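Local coordinates for protein kallikrein-10 (Homo sapiens, PDB 5LPE) that belongs to the secreted kallikrein serine peptidases, is zymogen-like and inhibited by zinc, and has a tumour-suppressor role in breast and prostate cancer, at residues 35-40 and 102-107; 46-51 and 71-76; 158-161 and 165-168; 168-173 and 221-226. All blocks are in the same frame, centred on the assembly; numbering follows the deposited sequence.

Contact 1: 35-40 and 102-107; sequences DQSWVL and ARPVVL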
loop_
_atom_site.group_PDB
_atom_site.type_symbol
_atom_site.label_atom_id
_atom_site.label_comp_id
_atom_site.label_asym_id
_atom_site.label_seq_id
_atom_site.Cartn_x
_atom_site.Cartn_y
_atom_site.Cartn_z
ATOM N N ASP A 35 -0.640 -4.110 -12.205
ATOM C CA ASP A 35 -0.868 -4.457 -13.592
ATOM C C ASP A 35 -0.874 -3.150 -14.365
ATOM O O ASP A 35 -1.123 -2.090 -13.793
ATOM C CB ASP A 35 -2.187 -5.209 -13.759
ATOM C CG ASP A 35 -2.467 -5.560 -15.184
ATOM O OD1 ASP A 35 -1.820 -6.494 -15.671
ATOM O OD2 ASP A 35 -3.316 -4.898 -15.814
ATOM N N GLN A 36 -0.630 -3.223 -15.676
ATOM C CA GLN A 36 -0.581 -1.985 -16.448
ATOM C C GLN A 36 -1.907 -1.226 -16.390
ATOM O O GLN A 36 -1.931 -0.011 -16.600
ATOM C CB GLN A 36 -0.194 -2.279 -17.893
ATOM C CG GLN A 36 -1.087 -3.317 -18.561
ATOM C CD GLN A 36 -0.744 -3.529 -20.013
ATOM O OE1 GLN A 36 0.381 -3.277 -20.440
ATOM N NE2 GLN A 36 -1.706 -3.999 -20.782
ATOM N N SER A 37 -3.022 -1.925 -16.197
ATOM C CA SER A 37 -4.325 -1.287 -16.052
ATOM C C SER A 37 -4.888 -1.270 -14.633
ATOM O O SER A 37 -6.011 -0.795 -14.453
ATOM C CB SER A 37 -5.336 -1.935 -17.004
ATOM O OG SER A 37 -5.199 -1.361 -18.288
ATOM N N TRP A 38 -4.174 -1.782 -13.626
ATOM C CA TRP A 38 -4.774 -1.999 -12.317
ATOM C C TRP A 38 -3.909 -1.478 -11.184
ATOM O O TRP A 38 -2.700 -1.716 -11.143
ATOM C CB TRP A 38 -5.042 -3.470 -12.072
ATOM C CG TRP A 38 -6.155 -3.997 -12.869
ATOM C CD1 TRP A 38 -6.073 -4.615 -14.072
ATOM C CD2 TRP A 38 -7.545 -3.970 -12.516
ATOM N NE1 TRP A 38 -7.324 -4.987 -14.489
ATOM C CE2 TRP A 38 -8.246 -4.594 -13.555
ATOM C CE3 TRP A 38 -8.261 -3.488 -11.407
ATOM C CZ2 TRP A 38 -9.625 -4.746 -13.531
ATOM C CZ3 TRP A 38 -9.624 -3.632 -11.389
ATOM C CH2 TRP A 38 -10.296 -4.259 -12.438
ATOM N N VAL A 39 -4.560 -0.802 -10.238
ATOM C CA VAL A 39 -3.920 -0.279 -9.043
ATOM C C VAL A 39 -4.647 -0.856 -7.841
ATOM O O VAL A 39 -5.870 -1.021 -7.869
ATOM C CB VAL A 39 -3.927 1.258 -9.011
ATOM C CG1 VAL A 39 -3.313 1.771 -7.710
ATOM C CG2 VAL A 39 -3.174 1.811 -10.190
ATOM N N LEU A 40 -3.897 -1.207 -6.803
ATOM C CA LEU A 40 -4.486 -1.752 -5.597
ATOM C C LEU A 40 -4.213 -0.818 -4.436
ATOM O O LEU A 40 -3.104 -0.295 -4.285
ATOM C CB LEU A 40 -3.960 -3.141 -5.268
ATOM C CG LEU A 40 -4.575 -3.784 -4.012
ATOM C CD1 LEU A 40 -5.527 -4.902 -4.319
ATOM C CD2 LEU A 40 -3.467 -4.341 -3.198
ATOM N N ALA A 102 -8.276 3.988 -16.669
ATOM C CA ALA A 102 -8.998 4.223 -17.913
ATOM C C ALA A 102 -8.201 3.696 -19.090
ATOM O O ALA A 102 -8.682 2.862 -19.860
ATOM C CB ALA A 102 -9.287 5.717 -18.072
ATOM N N ARG A 103 -6.951 4.126 -19.198
ATOM C CA ARG A 103 -6.037 3.685 -20.231
ATOM C C ARG A 103 -4.830 2.995 -19.599
ATOM O O ARG A 103 -4.375 3.397 -18.517
ATOM C CB ARG A 103 -5.570 4.873 -21.087
ATOM C CG ARG A 103 -6.712 5.688 -21.683
ATOM C CD ARG A 103 -6.209 6.850 -22.543
ATOM N NE ARG A 103 -5.851 8.049 -21.780
ATOM C CZ ARG A 103 -4.615 8.532 -21.675
ATOM N NH1 ARG A 103 -3.599 7.923 -22.280
ATOM N NH2 ARG A 103 -4.391 9.632 -20.973
ATOM N N PRO A 104 -4.293 1.960 -20.252
ATOM C CA PRO A 104 -3.155 1.230 -19.681
ATOM C C PRO A 104 -1.927 2.112 -19.531
ATOM O O PRO A 104 -1.690 3.038 -20.310
ATOM C CB PRO A 104 -2.894 0.111 -20.699
ATOM C CG PRO A 104 -4.106 0.050 -21.552
ATOM C CD PRO A 104 -4.699 1.422 -21.557
ATOM N N VAL A 105 -1.140 1.805 -18.504
ATOM C CA VAL A 105 0.190 2.375 -18.384
ATOM C C VAL A 105 1.058 1.859 -19.528
ATOM O O VAL A 105 0.849 0.755 -20.045
ATOM C CB VAL A 105 0.766 2.004 -17.006
ATOM C CG1 VAL A 105 2.263 1.915 -17.042
ATOM C CG2 VAL A 105 0.328 3.007 -15.979
ATOM N N VAL A 106 2.012 2.674 -19.963
ATOM C CA VAL A 106 3.063 2.214 -20.861
ATOM C C VAL A 106 4.220 1.772 -19.975
ATOM O O VAL A 106 4.867 2.609 -19.344
ATOM C CB VAL A 106 3.502 3.313 -21.838
ATOM C CG1 VAL A 106 4.401 2.741 -22.929
ATOM C CG2 VAL A 106 2.290 4.038 -22.448
ATOM N N LEU A 107 4.513 0.471 -19.952
ATOM C CA LEU A 107 5.514 -0.031 -19.015
ATOM C C LEU A 107 6.877 0.517 -19.409
ATOM O O LEU A 107 7.392 0.206 -20.487
ATOM C CB LEU A 107 5.515 -1.555 -19.053
ATOM C CG LEU A 107 6.381 -2.352 -18.077
ATOM C CD1 LEU A 107 5.619 -2.606 -16.766
ATOM C CD2 LEU A 107 6.870 -3.676 -18.692
#
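Q36 and V105 meet through their backbones, where V105 N donates to Q36 O at 2.7 Å with an almost straight N-H...O angle of 175°. Q36 and S37 are the middle residues of a type I turn running from D35 to W38. This turn joins strands 26-35 and 38-41 in a beta hairpin of the N-terminal barrel of the trypsin fold. The contact ties the turn to P104 and V105, in the loop after strand 97-101. The carbonyl of Q36 also receives a CA-H...O contact from P104 CA at 3.5 Å.

The side chains add thin packing around this bond. S37 OG rests against the proline ring, 3.6 Å from P104 CB, in plain van der Waals contact. V105 CB lies 3.4 Å from Q36 O, close to the bonded N-H. Q36 sends CG between its own backbone N and carbonyl carbon (chi1 54°) and then runs out extended. Its amide passes beside the loop, and Q36 NE2 comes 4.3 Å from P104 CB. D35 shapes the turn from within. Its OD2 accepts from S37 N at 3.0 Å, an Asx turn, with the donor above the carboxylate plane.

Around the contact, R68 donates a hydrogen bond to P104 O, and V105 packs on V111 and Q66. S37 also pairs through its backbone with L101. The polar link across the contact is made by main-chain atoms. It probably depends more on the shape of the turn, which the D35 carboxylate supports, than on the side chains of Q36 and P104.

Contact 2: 46-51 and 71-76; sequences GNKPLW and TRSVVH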
loop_
_atom_site.group_PDB
_atom_site.type_symbol
_atom_site.label_atom_id
_atom_site.label_comp_id
_atom_site.label_asym_id
_atom_site.label_seq_id
_atom_site.Cartn_x
_atom_site.Cartn_y
_atom_site.Cartn_z
ATOM N N GLY A 46 -12.137 4.398 -0.874
ATOM C CA GLY A 46 -13.098 4.300 -1.958
ATOM C C GLY A 46 -14.255 5.275 -1.921
ATOM O O GLY A 46 -15.295 5.009 -2.527
ATOM N N ASN A 47 -14.092 6.399 -1.214
ATOM C CA ASN A 47 -15.081 7.474 -1.282
ATOM C C ASN A 47 -15.452 7.763 -2.730
ATOM O O ASN A 47 -16.639 7.824 -3.075
ATOM C CB ASN A 47 -14.546 8.746 -0.609
ATOM C CG ASN A 47 -13.821 8.467 0.702
ATOM O OD1 ASN A 47 -12.667 8.026 0.702
ATOM N ND2 ASN A 47 -14.489 8.735 1.823
ATOM N N LYS A 48 -14.435 7.923 -3.586
ATOM C CA LYS A 48 -14.570 7.948 -5.049
ATOM C C LYS A 48 -15.282 9.211 -5.523
ATOM O O LYS A 48 -16.031 9.819 -4.762
ATOM C CB LYS A 48 -15.317 6.696 -5.543
ATOM C CG LYS A 48 -14.423 5.661 -6.203
ATOM C CD LYS A 48 -15.093 4.303 -6.267
ATOM C CE LYS A 48 -14.657 3.416 -5.108
ATOM N NZ LYS A 48 -15.363 2.099 -5.067
ATOM N N PRO A 49 -15.068 9.619 -6.782
ATOM C CA PRO A 49 -14.172 9.104 -7.824
ATOM C C PRO A 49 -12.714 9.464 -7.601
ATOM O O PRO A 49 -12.440 10.455 -6.917
ATOM C CB PRO A 49 -14.689 9.781 -9.091
ATOM C CG PRO A 49 -15.431 10.977 -8.610
ATOM C CD PRO A 49 -16.036 10.588 -7.323
ATOM N N LEU A 50 -11.806 8.687 -8.199
ATOM C CA LEU A 50 -10.372 8.854 -8.008
ATOM C C LEU A 50 -9.655 8.955 -9.346
ATOM O O LEU A 50 -10.189 8.585 -10.396
ATOM C CB LEU A 50 -9.775 7.690 -7.209
ATOM C CG LEU A 50 -10.108 7.595 -5.727
ATOM C CD1 LEU A 50 -9.287 6.496 -5.081
ATOM C CD2 LEU A 50 -9.869 8.928 -5.041
ATOM N N TRP A 51 -8.420 9.453 -9.294
ATOM C CA TRP A 51 -7.538 9.405 -10.447
ATOM C C TRP A 51 -6.100 9.238 -9.971
ATOM O O TRP A 51 -5.728 9.709 -8.895
ATOM C CB TRP A 51 -7.701 10.644 -11.341
ATOM C CG TRP A 51 -7.486 11.976 -10.682
ATOM C CD1 TRP A 51 -8.400 12.691 -9.958
ATOM C CD2 TRP A 51 -6.289 12.781 -10.726
ATOM N NE1 TRP A 51 -7.839 13.877 -9.529
ATOM C CE2 TRP A 51 -6.550 13.960 -9.994
ATOM C CE3 TRP A 51 -5.026 12.614 -11.303
ATOM C CZ2 TRP A 51 -5.590 14.963 -9.818
ATOM C CZ3 TRP A 51 -4.071 13.623 -11.127
ATOM C CH2 TRP A 51 -4.363 14.777 -10.388
ATOM N N THR A 71 -11.796 3.853 -13.682
ATOM C CA THR A 71 -13.179 3.560 -14.022
ATOM C C THR A 71 -13.717 2.501 -13.069
ATOM O O THR A 71 -14.479 2.823 -12.157
ATOM C CB THR A 71 -13.282 3.104 -15.475
ATOM O OG1 THR A 71 -12.292 2.094 -15.714
ATOM C CG2 THR A 71 -13.026 4.265 -16.409
ATOM N N ARG A 72 -13.309 1.248 -13.232
ATOM C CA ARG A 72 -13.770 0.202 -12.331
ATOM C C ARG A 72 -13.056 0.324 -11.000
ATOM O O ARG A 72 -11.838 0.534 -10.944
ATOM C CB ARG A 72 -13.545 -1.177 -12.943
ATOM C CG ARG A 72 -14.366 -1.413 -14.204
ATOM C CD ARG A 72 -14.243 -2.839 -14.636
ATOM N NE ARG A 72 -14.791 -3.742 -13.640
ATOM C CZ ARG A 72 -14.439 -5.020 -13.535
ATOM N NH1 ARG A 72 -13.532 -5.525 -14.368
ATOM N NH2 ARG A 72 -14.993 -5.790 -12.598
ATOM N N SER A 73 -13.829 0.269 -9.926
ATOM C CA SER A 73 -13.276 0.227 -8.579
ATOM C C SER A 73 -13.932 -0.931 -7.851
ATOM O O SER A 73 -15.087 -0.821 -7.429
ATOM C CB SER A 73 -13.552 1.528 -7.855
ATOM O OG SER A 73 -14.950 1.670 -7.753
ATOM N N VAL A 74 -13.176 -1.996 -7.627
ATOM C CA VAL A 74 -13.717 -3.221 -7.064
ATOM C C VAL A 74 -13.234 -3.309 -5.622
ATOM O O VAL A 74 -12.049 -3.531 -5.344
ATOM C CB VAL A 74 -13.319 -4.449 -7.890
ATOM C CG1 VAL A 74 -13.907 -5.710 -7.290
ATOM C CG2 VAL A 74 -13.808 -4.272 -9.318
ATOM N N VAL A 75 -14.148 -3.103 -4.711
ATOM C CA VAL A 75 -13.859 -3.252 -3.300
ATOM C C VAL A 75 -13.995 -4.721 -2.959
ATOM O O VAL A 75 -14.839 -5.421 -3.531
ATOM C CB VAL A 75 -14.807 -2.366 -2.479
ATOM C CG1 VAL A 75 -14.737 -2.724 -1.014
ATOM C CG2 VAL A 75 -14.470 -0.904 -2.702
ATOM N N HIS A 76 -13.133 -5.215 -2.079
ATOM C CA HIS A 76 -13.226 -6.617 -1.698
ATOM C C HIS A 76 -14.635 -6.917 -1.191
ATOM O O HIS A 76 -15.217 -6.100 -0.466
ATOM C CB HIS A 76 -12.198 -6.978 -0.625
ATOM C CG HIS A 76 -12.008 -8.452 -0.464
ATOM N ND1 HIS A 76 -12.665 -9.189 0.498
ATOM C CD2 HIS A 76 -11.262 -9.335 -1.168
ATOM C CE1 HIS A 76 -12.323 -10.460 0.384
ATOM N NE2 HIS A 76 -11.473 -10.576 -0.619
#
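K48 reaches across to S73, and K48 NZ donates a hydrogen bond to S73 OG at 2.8 Å. The lysine chain bends at chi3 (-97°), which sets CE and then NZ alongside the serine hydroxyl. The backbone of K48 has a positive phi of 70°, and the peptide bond that follows, to P49, is cis. The CB of K48 points toward the strand. S73 answers with OG set between its backbone N and carbonyl carbon (chi1 62°), which turns the hydroxyl to the lysine. V75, two residues on, presents its CG2 methyl to the ammonium group, with V75 CG2 3.9 Å from K48 NZ. The contact is small and lies at the surface. Beyond it, V75 packs on A43, and its side chain is about 7 Å from that of D95, a charge-relay residue by similarity. The loop carrying K48 connects strand 38-41 to strand 51-54. S73 and V75 belong to strand 66-75, which runs between 97-101 and 51-54 in the N-terminal barrel.

Contact 3: 158-161 and 165-168; sequences ECEV and GVVT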
loop_
_atom_site.group_PDB
_atom_site.type_symbol
_atom_site.label_atom_id
_atom_site.label_comp_id
_atom_site.label_asym_id
_atom_site.label_seq_id
_atom_site.Cartn_x
_atom_site.Cartn_y
_atom_site.Cartn_z
ATOM N N GLU A 158 2.264 -9.904 18.963
ATOM C CA GLU A 158 2.685 -8.693 19.652
ATOM C C GLU A 158 2.066 -7.437 19.050
ATOM O O GLU A 158 2.319 -6.332 19.549
ATOM C CB GLU A 158 4.206 -8.626 19.650
ATOM C CG GLU A 158 4.816 -7.715 20.711
ATOM C CD GLU A 158 5.573 -6.579 20.085
ATOM O OE1 GLU A 158 5.881 -6.687 18.881
ATOM O OE2 GLU A 158 5.846 -5.577 20.772
ATOM N N CYS A 159 1.265 -7.582 17.993
ATOM C CA CYS A 159 0.359 -6.512 17.604
ATOM C C CYS A 159 -0.928 -6.532 18.408
ATOM O O CYS A 159 -1.596 -5.498 18.516
ATOM C CB CYS A 159 0.036 -6.607 16.122
ATOM S SG CYS A 159 0.019 -5.007 15.336
ATOM N N GLU A 160 -1.286 -7.687 18.972
ATOM C CA GLU A 160 -2.385 -7.754 19.921
ATOM C C GLU A 160 -2.015 -7.068 21.228
ATOM O O GLU A 160 -2.905 -6.720 22.010
ATOM C CB GLU A 160 -2.770 -9.218 20.163
ATOM C CG GLU A 160 -4.239 -9.457 20.496
ATOM C CD GLU A 160 -4.562 -9.311 21.977
ATOM O OE1 GLU A 160 -5.763 -9.216 22.305
ATOM O OE2 GLU A 160 -3.630 -9.295 22.815
ATOM N N VAL A 161 -0.719 -6.859 21.465
ATOM C CA VAL A 161 -0.275 -6.103 22.627
ATOM C C VAL A 161 -0.573 -4.622 22.442
ATOM O O VAL A 161 -1.093 -3.960 23.347
ATOM C CB VAL A 161 1.222 -6.363 22.872
ATOM C CG1 VAL A 161 1.854 -5.233 23.685
ATOM C CG2 VAL A 161 1.408 -7.698 23.570
ATOM N N GLY A 165 -7.587 -6.913 21.243
ATOM C CA GLY A 165 -8.848 -7.080 20.562
ATOM C C GLY A 165 -8.754 -7.010 19.056
ATOM O O GLY A 165 -9.792 -6.982 18.390
ATOM N N VAL A 166 -7.553 -6.958 18.497
ATOM C CA VAL A 166 -7.436 -6.948 17.045
ATOM C C VAL A 166 -7.503 -8.381 16.540
ATOM O O VAL A 166 -6.934 -9.302 17.134
ATOM C CB VAL A 166 -6.150 -6.236 16.556
ATOM C CG1 VAL A 166 -4.884 -6.999 16.928
ATOM C CG2 VAL A 166 -6.209 -6.028 15.061
ATOM N N VAL A 167 -8.198 -8.569 15.423
ATOM C CA VAL A 167 -8.203 -9.827 14.684
ATOM C C VAL A 167 -7.089 -9.766 13.658
ATOM O O VAL A 167 -7.130 -8.929 12.743
ATOM C CB VAL A 167 -9.571 -10.074 14.023
ATOM C CG1 VAL A 167 -9.499 -11.203 12.996
ATOM C CG2 VAL A 167 -10.612 -10.404 15.128
ATOM N N THR A 168 -6.123 -10.679 13.754
ATOM C CA THR A 168 -5.067 -10.435 12.797
ATOM C C THR A 168 -5.268 -11.254 11.537
ATOM O O THR A 168 -5.970 -10.818 10.612
ATOM C CB THR A 168 -3.717 -10.774 13.404
ATOM O OG1 THR A 168 -2.914 -11.387 12.390
ATOM C CG2 THR A 168 -3.880 -11.699 14.617
#
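V166 lays its CG1 methyl against the backbone of C159 and E160, and this is the closely packed part of the contact. V166 CG1 is 3.9 Å from C159 O and 4.0 Å from E160 CA. The methyl lies between its own backbone N and carbonyl carbon (chi1 67°), which brings it up beside the short, weakly bonded helix. The aliphatic start of E160 adds to this patch, with E160 CG 4.4 Å from V166 CG1. C159 beneath is buried and joined by a disulfide to C173.

The other side is looser and more polar. E160 bends at chi2 (-86°) and carries its carboxylate round to G165, which is exposed. G165 N donates to E160 OE1 at 3.1 Å, meeting it from above the carboxylate plane. The backbone of G165 has a positive phi, where a side chain would be jammed against the preceding carbonyl. Shortening E160 to alanine removes OE1 and CG, which would probably leave the G165 N-H without this acceptor and the V166 methyl less covered. From outside the contact, R90 donates a hydrogen bond to G165 O.

The arrangement is the short helix and following loop that connect two strands, 147-153 and 171-176, of the C-terminal barrel. Such a disulfide-linked helical connection is a familiar feature of trypsin-like proteases.

Contact 4: 168-173 and 221-226; sequences TNNMIC and CKYMSW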
loop_
_atom_site.group_PDB
_atom_site.type_symbol
_atom_site.label_atom_id
_atom_site.label_comp_id
_atom_site.label_asym_id
_atom_site.label_seq_id
_atom_site.Cartn_x
_atom_site.Cartn_y
_atom_site.Cartn_z
ATOM N N THR A 168 -6.123 -10.679 13.754
ATOM C CA THR A 168 -5.067 -10.435 12.797
ATOM C C THR A 168 -5.268 -11.254 11.537
ATOM O O THR A 168 -5.970 -10.818 10.612
ATOM C CB THR A 168 -3.717 -10.774 13.404
ATOM O OG1 THR A 168 -2.914 -11.387 12.390
ATOM C CG2 THR A 168 -3.880 -11.699 14.617
ATOM N N ASN A 169 -4.675 -12.438 11.512
ATOM C CA ASN A 169 -4.915 -13.525 10.576
ATOM C C ASN A 169 -4.669 -13.185 9.108
ATOM O O ASN A 169 -3.797 -13.802 8.472
ATOM C CB ASN A 169 -6.381 -13.948 10.731
ATOM C CG ASN A 169 -6.608 -15.428 10.478
ATOM O OD1 ASN A 169 -6.338 -16.263 11.339
ATOM N ND2 ASN A 169 -7.123 -15.759 9.298
ATOM N N ASN A 170 -5.254 -12.069 8.655
ATOM C CA ASN A 170 -5.111 -11.551 7.305
ATOM C C ASN A 170 -4.269 -10.277 7.286
ATOM O O ASN A 170 -4.121 -9.647 6.226
ATOM C CB ASN A 170 -6.492 -11.380 6.656
ATOM C CG ASN A 170 -7.106 -12.709 6.266
ATOM O OD1 ASN A 170 -6.392 -13.628 5.926
ATOM N ND2 ASN A 170 -8.424 -12.792 6.240
ATOM N N MET A 171 -3.715 -9.902 8.446
ATOM C CA MET A 171 -2.918 -8.704 8.621
ATOM C C MET A 171 -1.478 -9.090 8.868
ATOM O O MET A 171 -1.189 -10.224 9.251
ATOM C CB MET A 171 -3.424 -7.912 9.792
ATOM C CG MET A 171 -4.931 -8.013 10.016
ATOM S SD MET A 171 -5.824 -6.615 9.289
ATOM C CE MET A 171 -6.168 -7.100 7.603
ATOM N N ILE A 172 -0.591 -8.148 8.559
ATOM C CA ILE A 172 0.771 -8.152 9.049
ATOM C C ILE A 172 0.997 -6.806 9.714
ATOM O O ILE A 172 0.570 -5.771 9.195
ATOM C CB ILE A 172 1.769 -8.440 7.919
ATOM C CG1 ILE A 172 1.440 -7.567 6.739
ATOM C CG2 ILE A 172 1.594 -9.875 7.457
ATOM C CD1 ILE A 172 2.441 -7.670 5.654
ATOM N N CYS A 173 1.554 -6.837 10.914
ATOM C CA CYS A 173 1.974 -5.644 11.621
ATOM C C CYS A 173 3.442 -5.396 11.349
ATOM O O CYS A 173 4.266 -6.296 11.524
ATOM C CB CYS A 173 1.721 -5.804 13.112
ATOM S SG CYS A 173 -0.010 -5.509 13.406
ATOM N N CYS A 221 -0.679 -11.811 0.370
ATOM C CA CYS A 221 -0.541 -13.224 0.011
ATOM C C CYS A 221 -1.748 -14.060 0.401
ATOM O O CYS A 221 -1.782 -15.246 0.056
ATOM C CB CYS A 221 0.680 -13.841 0.687
ATOM S SG CYS A 221 0.487 -13.984 2.494
ATOM N N LYS A 222 -2.694 -13.500 1.162
ATOM C CA LYS A 222 -3.963 -14.156 1.448
ATOM C C LYS A 222 -5.071 -13.771 0.482
ATOM O O LYS A 222 -6.152 -14.363 0.545
ATOM C CB LYS A 222 -4.437 -13.821 2.870
ATOM C CG LYS A 222 -3.360 -13.919 3.951
ATOM C CD LYS A 222 -2.755 -15.306 3.992
ATOM C CE LYS A 222 -2.297 -15.660 5.383
ATOM N NZ LYS A 222 -1.745 -17.037 5.353
ATOM N N TYR A 223 -4.863 -12.744 -0.334
ATOM C CA TYR A 223 -5.876 -12.223 -1.244
ATOM C C TYR A 223 -5.638 -12.564 -2.715
ATOM O O TYR A 223 -6.357 -12.059 -3.582
ATOM C CB TYR A 223 -6.023 -10.714 -1.014
ATOM C CG TYR A 223 -6.652 -10.451 0.346
ATOM C CD1 TYR A 223 -5.874 -10.389 1.490
ATOM C CD2 TYR A 223 -8.032 -10.337 0.493
ATOM C CE1 TYR A 223 -6.437 -10.182 2.729
ATOM C CE2 TYR A 223 -8.615 -10.121 1.755
ATOM C CZ TYR A 223 -7.803 -10.044 2.862
ATOM O OH TYR A 223 -8.328 -9.848 4.116
ATOM N N MET A 224 -4.632 -13.384 -3.026
ATOM C CA MET A 224 -4.238 -13.576 -4.423
ATOM C C MET A 224 -5.369 -14.145 -5.284
ATOM O O MET A 224 -5.489 -13.795 -6.465
ATOM C CB MET A 224 -3.005 -14.473 -4.503
ATOM C CG MET A 224 -1.769 -13.789 -3.974
ATOM S SD MET A 224 -1.730 -12.152 -4.674
ATOM C CE MET A 224 -1.340 -12.550 -6.386
ATOM N N SER A 225 -6.199 -15.029 -4.719
ATOM C CA SER A 225 -7.319 -15.572 -5.480
ATOM C C SER A 225 -8.193 -14.458 -6.029
ATOM O O SER A 225 -8.498 -14.424 -7.225
ATOM C CB SER A 225 -8.148 -16.518 -4.611
ATOM O OG SER A 225 -7.431 -17.711 -4.332
ATOM N N TRP A 226 -8.604 -13.534 -5.160
ATOM C CA TRP A 226 -9.462 -12.429 -5.578
ATOM C C TRP A 226 -8.720 -11.470 -6.501
ATOM O O TRP A 226 -9.255 -11.080 -7.538
ATOM C CB TRP A 226 -10.007 -11.698 -4.345
ATOM C CG TRP A 226 -10.774 -10.459 -4.649
ATOM C CD1 TRP A 226 -12.037 -10.382 -5.160
ATOM C CD2 TRP A 226 -10.342 -9.107 -4.443
ATOM N NE1 TRP A 226 -12.415 -9.068 -5.295
ATOM C CE2 TRP A 226 -11.392 -8.264 -4.862
ATOM C CE3 TRP A 226 -9.171 -8.530 -3.957
ATOM C CZ2 TRP A 226 -11.300 -6.875 -4.814
ATOM C CZ3 TRP A 226 -9.090 -7.147 -3.904
ATOM C CH2 TRP A 226 -10.146 -6.339 -4.334
#
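N170 meets the phenol end of Y223, with N170 CB 3.5 Å from Y223 OH. The approach to the ring is oblique, and the amide and ring planes stand 65° apart. The amide oxygen, N170 OD1, lies 3.6 Å from K222 CG. In N170, CG is anti to the carbonyl carbon (chi1 -74°), which sets the amide between K222 and the Y223 hydroxyl, OD1 toward the lysine and ND2 toward the phenol. K222 bends at chi2 and brings its CE to 3.9 Å from N169 O. With alanine in place of N170 the amide goes while CB stays against Y223 OH; a gap would probably open beside K222 CB and CG. Here the turn leading into strand 171-176 of the C-terminal barrel of the chymotrypsin fold meets the entry to helix 224-230. Y223 takes the N-cap position of that helix. Further out, Y223 OH bonds H94 ND1, and its ring packs edge-to-face with H76. N170 pairs through its backbone with Q219 of the adjoining strand 215-219. Outside the two segments, K222 NZ has a salt-bridge partner in a bound sulfate ion, probably from the crystallisation liquor. The disulfide between C221 and C120 ties down the start of this segment.

Overall arrangement
Contacts 1 and 2 belong to the N-terminal barrel, and contacts 3 and 4 to the C-terminal one. All four are small and lie towards the outside, none wholly buried. Contact 2 is a surface contact, resting on one lysine-serine bond, while contacts 1, 3 and 4 each include one buried residue. Contact 1 rests on a backbone bond, contact 3 on a carboxylate and a methyl, and contact 4 on packing. Contacts 3 and 4 share T168 and are linked by the C159-C173 disulfide. Contacts 2 and 4 meet where H76, at the end of strand 66-75, packs on W226 of helix 224-230, bringing that helix against the N-terminal barrel. Contact 1 touches contact 4 through L40 and W226.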